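Local coordinates for protein PelD (Pseudomonas aeruginosa, PDB 4EUV) that binds the second messenger cyclic di-GMP, acting as an effector involved in pellicle formation, at residues Val214-Arg219 / Val226-Leu231. Sequence-based numbering, arbitrary orientation.
With C2E (9,9'-[(2R,3R,3aS,5S,7aR,9R,10R,10aS,12S,14aR)-3,5,10,12-tetrahydroxy-5,12-dioxidooctahydro-2H,7H-difuro[3,2-d:3',2'-j][1,3,7,9,2,8]tetraoxadiphosphacyclododecine-2,9-diyl]bis(2-amino-1,9-dihydro-6H-purin-6-one)), chain B.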
# COMPACT_ATOMS: atom_id res chain seq x y z
N VAL A 214 8.32 -4.22 -2.86
CA VAL A 214 7.92 -5.44 -3.54
C VAL A 214 8.75 -5.55 -4.82
O VAL A 214 9.07 -4.52 -5.46
CB VAL A 214 6.38 -5.50 -3.85
CG1 VAL A 214 5.55 -5.91 -2.59
CG2 VAL A 214 5.88 -4.16 -4.43
N GLN A 215 9.08 -6.79 -5.20
CA GLN A 215 9.99 -7.01 -6.34
C GLN A 215 9.42 -7.96 -7.35
O GLN A 215 8.67 -8.84 -6.99
CB GLN A 215 11.33 -7.61 -5.87
CG GLN A 215 12.09 -6.74 -4.88
CD GLN A 215 13.43 -7.36 -4.47
OE1 GLN A 215 13.66 -8.56 -4.70
NE2 GLN A 215 14.31 -6.55 -3.90
N LEU A 216 9.82 -7.78 -8.61
CA LEU A 216 9.57 -8.74 -9.66
C LEU A 216 10.89 -9.11 -10.34
O LEU A 216 11.70 -8.23 -10.63
CB LEU A 216 8.64 -8.18 -10.72
CG LEU A 216 7.16 -7.97 -10.45
CD1 LEU A 216 6.53 -7.36 -11.71
CD2 LEU A 216 6.49 -9.32 -10.08
N ARG A 217 11.05 -10.40 -10.60
CA ARG A 217 12.20 -10.97 -11.26
C ARG A 217 11.82 -11.23 -12.69
O ARG A 217 11.01 -12.14 -12.97
CB ARG A 217 12.63 -12.26 -10.53
CG ARG A 217 13.07 -11.93 -9.07
CD ARG A 217 13.25 -13.18 -8.17
NE ARG A 217 12.41 -14.31 -8.52
CZ ARG A 217 12.43 -15.50 -7.90
NH1 ARG A 217 13.25 -15.74 -6.88
NH2 ARG A 217 11.63 -16.46 -8.33
N LEU A 218 12.37 -10.42 -13.59
CA LEU A 218 11.92 -10.37 -14.98
C LEU A 218 13.06 -10.55 -16.00
O LEU A 218 14.23 -10.54 -15.63
CB LEU A 218 11.19 -9.02 -15.25
CG LEU A 218 9.87 -8.76 -14.48
CD1 LEU A 218 9.31 -7.36 -14.78
CD2 LEU A 218 8.80 -9.82 -14.75
N ARG A 219 12.67 -10.71 -17.26
CA ARG A 219 13.58 -10.68 -18.40
C ARG A 219 13.02 -9.65 -19.38
O ARG A 219 11.85 -9.73 -19.74
CB ARG A 219 13.61 -12.05 -19.10
CG ARG A 219 14.34 -13.16 -18.30
CD ARG A 219 15.85 -13.02 -18.42
NE ARG A 219 16.57 -14.04 -17.66
CZ ARG A 219 17.85 -14.37 -17.87
NH1 ARG A 219 18.56 -13.77 -18.83
NH2 ARG A 219 18.40 -15.31 -17.11
N VAL A 226 16.01 -8.44 -15.47
CA VAL A 226 15.65 -7.15 -14.84
C VAL A 226 14.99 -7.44 -13.50
O VAL A 226 13.99 -8.21 -13.42
CB VAL A 226 14.70 -6.31 -15.73
CG1 VAL A 226 14.23 -5.03 -15.00
CG2 VAL A 226 15.37 -5.97 -17.07
N LEU A 227 15.56 -6.87 -12.45
CA LEU A 227 14.96 -6.92 -11.13
C LEU A 227 14.29 -5.56 -10.90
O LEU A 227 14.97 -4.55 -10.75
CB LEU A 227 16.02 -7.19 -10.07
CG LEU A 227 15.60 -7.60 -8.65
CD1 LEU A 227 16.83 -7.94 -7.94
CD2 LEU A 227 14.94 -6.48 -7.88
N LEU A 228 12.96 -5.56 -10.92
CA LEU A 228 12.12 -4.37 -10.68
C LEU A 228 11.73 -4.31 -9.21
O LEU A 228 11.29 -5.32 -8.61
CB LEU A 228 10.87 -4.49 -11.57
CG LEU A 228 9.91 -3.31 -11.74
CD1 LEU A 228 10.61 -2.08 -12.37
CD2 LEU A 228 8.77 -3.74 -12.63
N VAL A 229 11.94 -3.15 -8.61
CA VAL A 229 11.62 -2.90 -7.22
C VAL A 229 10.72 -1.65 -7.11
O VAL A 229 11.10 -0.53 -7.52
CB VAL A 229 12.89 -2.64 -6.33
CG1 VAL A 229 12.52 -2.60 -4.83
CG2 VAL A 229 13.98 -3.71 -6.59
N LEU A 230 9.56 -1.86 -6.50
CA LEU A 230 8.69 -0.75 -6.10
C LEU A 230 8.93 -0.38 -4.62
O LEU A 230 9.00 -1.26 -3.76
CB LEU A 230 7.21 -1.10 -6.42
CG LEU A 230 6.15 -0.17 -5.79
CD1 LEU A 230 6.09 1.17 -6.59
CD2 LEU A 230 4.80 -0.86 -5.68
N LEU A 231 9.15 0.90 -4.35
CA LEU A 231 9.22 1.41 -3.00
C LEU A 231 8.01 2.29 -2.70
O LEU A 231 8.03 3.50 -3.00
CB LEU A 231 10.51 2.20 -2.72
CG LEU A 231 11.83 2.08 -3.50
CD1 LEU A 231 13.06 2.22 -2.61
CD2 LEU A 231 11.96 0.88 -4.41
P1 C2E B . 19.32 3.20 6.41
O2P C2E B . 20.60 3.91 6.11
O1P C2E B . 19.27 1.70 6.15
O5' C2E B . 18.20 3.96 5.57
C5' C2E B . 18.22 5.38 5.40
C4' C2E B . 16.91 5.73 4.72
O4' C2E B . 16.99 5.30 3.34
C3' C2E B . 15.70 5.01 5.30
O3' C2E B . 15.01 5.74 6.32
C2' C2E B . 14.77 4.92 4.11
O2' C2E B . 14.01 6.12 3.93
C1' C2E B . 15.72 4.76 2.95
N9 C2E B . 15.86 3.31 2.67
C8 C2E B . 16.93 2.54 2.94
N7 C2E B . 16.72 1.27 2.54
C5 C2E B . 15.48 1.21 2.02
C6 C2E B . 14.66 0.15 1.42
O6 C2E B . 15.18 -1.11 1.31
N1 C2E B . 13.43 0.48 0.99
C2 C2E B . 12.92 1.75 1.11
N2 C2E B . 11.66 2.00 0.67
N3 C2E B . 13.63 2.79 1.64
C4 C2E B . 14.90 2.56 2.12
P11 C2E B . 14.19 4.99 7.48
O21 C2E B . 13.72 6.10 8.40
O11 C2E B . 13.15 4.07 6.87
O5A C2E B . 15.28 4.08 8.24
C5A C2E B . 16.22 4.69 9.13
C4A C2E B . 17.18 3.65 9.65
O4A C2E B . 16.48 2.67 10.41
C3A C2E B . 17.83 2.81 8.55
O3A C2E B . 18.95 3.45 7.96
C2A C2E B . 18.19 1.51 9.23
O2A C2E B . 19.40 1.64 10.00
C1A C2E B . 17.02 1.37 10.18
N91 C2E B . 15.96 0.54 9.56
C81 C2E B . 14.80 0.95 8.99
N71 C2E B . 14.08 -0.10 8.55
C51 C2E B . 14.78 -1.21 8.87
C61 C2E B . 14.62 -2.67 8.72
O61 C2E B . 13.53 -3.22 8.13
N11 C2E B . 15.60 -3.47 9.17
C21 C2E B . 16.70 -2.99 9.79
N21 C2E B . 17.63 -3.88 10.24
N31 C2E B . 16.93 -1.67 9.96
C41 C2E B . 16.01 -0.77 9.54
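The carboxamide of Gln215 turns one face to the strand 226-231: Leu227 CD2 stands squarely over it, 3.8 Å from Gln215 CD and about equally far from its oxygen and nitrogen. Val229 CG2 lies on the same side, outside the edge running from CG to the nitrogen, 3.9 Å from Gln215 NE2, whose polar need is met by the carbonyl of Leu205 in helix 198-207. With CG anti to the carbonyl carbon (chi1 -60°) and the chain extended beyond it, Gln215 runs alongside Val229 and crosses Leu227 at a slant. The second flat group is a guanine of cyclic di-GMP. Leu231 CD1 lies over its face near the C2 end, 3.6 Å from N2 of the ligand, while CB of the same leucine approaches beyond that amino group.

The opposite side of the sheet is apolar. Val214 and Leu230 lie side by side, with Val214 CG2 3.7 Å from Leu230 CD2, and Leu228 CD2 reaches diagonally to Leu218 CD1 at 4.2 Å. Phe167 and Tyr170 of helix 162-181 cover this side.

Six backbone hydrogen bonds, paired at Val214-Leu230, Leu216-Leu228 and Leu218-Val226, hold the strands antiparallel. Leu218 N to Val226 O spans 2.7 Å; in the return bond Val226 N sits well above the carbonyl plane of Leu218, 50° out of it, where the hairpin nears its turn. Strand 214-219 is an outer strand of the four-stranded sheet, while 225-231 also pairs with 185-192.

This is the hairpin of a GGDEF-type fold, whose turn in active diguanylate cyclases carries the signature motif. Just ahead of it, Arg210 and Asp213 bind cyclic di-GMP in an RxxD motif, as in the inhibitory site of those enzymes, and Leu231 packs by van der Waals contact against one guanine's amino end.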